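Local coordinates for protein lantibiotic dehydratase (Microbispora corallina, PDB 5EHK) that probably dehydrates serine and threonine residues of the NAI-107 precursor peptide in a tRNA-dependent manner during lantibiotic biosynthesis, at residues D833-Q838 and W854-Y859. Sequence-based numbering, arbitrary orientation.
Sequences DFLRDQ and WFFIRY
Leu835, on helix 828-837, spreads its two methyls over two flat groups of strand 853-861. CD2 sits squarely above the Phe856 ring, 3.6 Å from its centroid and 9° off the ring normal, so the contact is a CH-pi interaction over the face. The other methyl, CD1, lies mainly across one face of the Arg858 guanidinium, offset toward its rim and 3.5 Å from NH1, and also brushes CE1 and CZ of the Phe856 ring. Leu835 holds CG anti to its carbonyl carbon (chi1 -71°), and its fork opens toward the sheet. The Arg858 chain bends at chi3 (124°) to bring its charged end to the helix, where NH2 forms a salt bridge with Asp832 and NH1 a hydrogen bond with Arg1084 O; these partners probably help to hold the guanidinium in place.

This close packing is narrow: the backbones stay 9.3 Å apart between the CA atoms of Leu835 and Phe856, and no hydrogen bond joins the segments. The looser, polar side carries the partly exposed Asp833, Arg836 and Asp837. Arg836 NH2 meets Asp833 OD1 at 3.2 Å in a salt bridge, and Arg942 and Ser230 of the second subunit partly cover this side. The contact is typical of helix-on-sheet packing in an alpha+beta fold, here against an edge strand, within this chain, of a four-stranded antiparallel sheet.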
loop_
_atom_site.group_PDB
_atom_site.type_symbol
_atom_site.label_atom_id
_atom_site.label_comp_id
_atom_site.label_asym_id
_atom_site.label_seq_id
_atom_site.Cartn_x
_atom_site.Cartn_y
_atom_site.Cartn_z
ATOM N N ASP A 833 25.315 19.731 -2.992
ATOM C CA ASP A 833 25.786 20.990 -2.384
ATOM C C ASP A 833 26.313 20.791 -0.970
ATOM O O ASP A 833 27.353 21.349 -0.611
ATOM C CB ASP A 833 24.706 22.086 -2.358
ATOM C CG ASP A 833 24.620 22.856 -3.671
ATOM O OD1 ASP A 833 25.612 22.824 -4.443
ATOM O OD2 ASP A 833 23.550 23.458 -3.946
ATOM N N PHE A 834 25.599 19.991 -0.179
ATOM C CA PHE A 834 26.010 19.716 1.189
ATOM C C PHE A 834 27.399 19.034 1.189
ATOM O O PHE A 834 28.273 19.368 1.993
ATOM C CB PHE A 834 24.954 18.870 1.910
ATOM C CG PHE A 834 25.164 18.787 3.401
ATOM C CD1 PHE A 834 24.639 19.756 4.232
ATOM C CD2 PHE A 834 25.926 17.766 3.950
ATOM C CE1 PHE A 834 24.838 19.706 5.562
ATOM C CE2 PHE A 834 26.140 17.715 5.292
ATOM C CZ PHE A 834 25.596 18.694 6.112
ATOM N N LEU A 835 27.574 18.085 0.265
ATOM C CA LEU A 835 28.842 17.402 0.047
ATOM C C LEU A 835 29.977 18.323 -0.402
ATOM O O LEU A 835 31.124 18.157 0.024
ATOM C CB LEU A 835 28.667 16.273 -0.963
ATOM C CG LEU A 835 27.870 15.054 -0.490
ATOM C CD1 LEU A 835 27.493 14.156 -1.658
ATOM C CD2 LEU A 835 28.655 14.282 0.585
ATOM N N ARG A 836 29.667 19.280 -1.272
ATOM C CA ARG A 836 30.678 20.227 -1.748
ATOM C C ARG A 836 31.148 21.177 -0.639
ATOM O O ARG A 836 32.346 21.399 -0.466
ATOM C CB ARG A 836 30.158 21.006 -2.968
ATOM C CG ARG A 836 30.088 20.159 -4.248
ATOM C CD ARG A 836 29.765 20.960 -5.495
ATOM N NE ARG A 836 28.327 21.107 -5.691
ATOM C CZ ARG A 836 27.612 20.450 -6.600
ATOM N NH1 ARG A 836 28.202 19.611 -7.442
ATOM N NH2 ARG A 836 26.302 20.659 -6.681
ATOM N N ASP A 837 30.194 21.680 0.137
ATOM C CA ASP A 837 30.426 22.768 1.063
ATOM C C ASP A 837 30.503 22.408 2.551
ATOM O O ASP A 837 31.297 22.990 3.274
ATOM C CB ASP A 837 29.314 23.806 0.896
ATOM C CG ASP A 837 29.225 24.358 -0.509
ATOM O OD1 ASP A 837 30.239 24.393 -1.233
ATOM O OD2 ASP A 837 28.125 24.785 -0.884
ATOM N N GLN A 838 29.667 21.486 3.015
ATOM C CA GLN A 838 29.529 21.235 4.458
ATOM C C GLN A 838 30.317 20.025 4.979
ATOM O O GLN A 838 30.881 20.081 6.069
ATOM C CB GLN A 838 28.049 21.104 4.872
ATOM C CG GLN A 838 27.329 22.425 5.121
ATOM C CD GLN A 838 27.017 23.198 3.843
ATOM O OE1 GLN A 838 26.485 22.643 2.871
ATOM N NE2 GLN A 838 27.355 24.481 3.840
ATOM N N TRP A 854 37.660 8.315 7.836
ATOM C CA TRP A 854 36.331 8.884 7.678
ATOM C C TRP A 854 35.807 8.450 6.325
ATOM O O TRP A 854 36.597 8.142 5.441
ATOM C CB TRP A 854 36.361 10.411 7.773
ATOM C CG TRP A 854 36.773 11.033 6.480
ATOM C CD1 TRP A 854 38.045 11.275 6.068
ATOM C CD2 TRP A 854 35.918 11.481 5.425
ATOM N NE1 TRP A 854 38.037 11.843 4.833
ATOM C CE2 TRP A 854 36.743 11.987 4.409
ATOM C CE3 TRP A 854 34.530 11.500 5.237
ATOM C CZ2 TRP A 854 36.242 12.518 3.231
ATOM C CZ3 TRP A 854 34.026 12.020 4.073
ATOM C CH2 TRP A 854 34.881 12.524 3.079
ATOM N N PHE A 855 34.489 8.382 6.173
ATOM C CA PHE A 855 33.909 8.172 4.854
ATOM C C PHE A 855 32.443 8.596 4.829
ATOM O O PHE A 855 31.868 8.887 5.873
ATOM C CB PHE A 855 34.142 6.739 4.352
ATOM C CG PHE A 855 33.311 5.669 5.035
ATOM C CD1 PHE A 855 33.840 4.906 6.072
ATOM C CD2 PHE A 855 32.003 5.398 4.623
ATOM C CE1 PHE A 855 33.083 3.886 6.682
ATOM C CE2 PHE A 855 31.239 4.372 5.241
ATOM C CZ PHE A 855 31.781 3.624 6.271
ATOM N N PHE A 856 31.834 8.652 3.653
ATOM C CA PHE A 856 30.418 8.922 3.623
ATOM C C PHE A 856 29.750 8.028 2.606
ATOM O O PHE A 856 30.356 7.674 1.591
ATOM C CB PHE A 856 30.129 10.387 3.289
ATOM C CG PHE A 856 30.068 10.663 1.813
ATOM C CD1 PHE A 856 28.892 10.449 1.092
ATOM C CD2 PHE A 856 31.183 11.131 1.141
ATOM C CE1 PHE A 856 28.854 10.671 -0.250
ATOM C CE2 PHE A 856 31.133 11.365 -0.202
ATOM C CZ PHE A 856 29.970 11.138 -0.901
ATOM N N ILE A 857 28.485 7.704 2.871
ATOM C CA ILE A 857 27.650 7.016 1.912
ATOM C C ILE A 857 26.278 7.717 1.830
ATOM O O ILE A 857 25.826 8.368 2.779
ATOM C CB ILE A 857 27.438 5.524 2.257
ATOM C CG1 ILE A 857 26.564 5.356 3.501
ATOM C CG2 ILE A 857 28.758 4.795 2.450
ATOM C CD1 ILE A 857 26.179 3.926 3.767
ATOM N N ARG A 858 25.631 7.570 0.681
ATOM C CA ARG A 858 24.262 7.979 0.482
ATOM C C ARG A 858 23.433 6.738 0.824
ATOM O O ARG A 858 23.734 5.621 0.400
ATOM C CB ARG A 858 24.082 8.428 -0.970
ATOM C CG ARG A 858 24.938 9.641 -1.327
ATOM C CD ARG A 858 25.137 9.884 -2.856
ATOM N NE ARG A 858 24.737 11.200 -3.292
ATOM C CZ ARG A 858 25.497 12.098 -3.905
ATOM N NH1 ARG A 858 26.761 11.892 -4.195
ATOM N NH2 ARG A 858 24.949 13.253 -4.199
ATOM N N TYR A 859 22.425 6.924 1.656
ATOM C CA TYR A 859 21.696 5.803 2.209
ATOM C C TYR A 859 20.215 6.124 2.129
ATOM O O TYR A 859 19.814 7.285 2.205
ATOM C CB TYR A 859 22.118 5.584 3.677
ATOM C CG TYR A 859 21.866 4.191 4.195
ATOM C CD1 TYR A 859 22.896 3.254 4.233
ATOM C CD2 TYR A 859 20.597 3.795 4.632
ATOM C CE1 TYR A 859 22.684 1.956 4.697
ATOM C CE2 TYR A 859 20.370 2.494 5.101
ATOM C CZ TYR A 859 21.425 1.578 5.129
ATOM O OH TYR A 859 21.241 0.288 5.587
#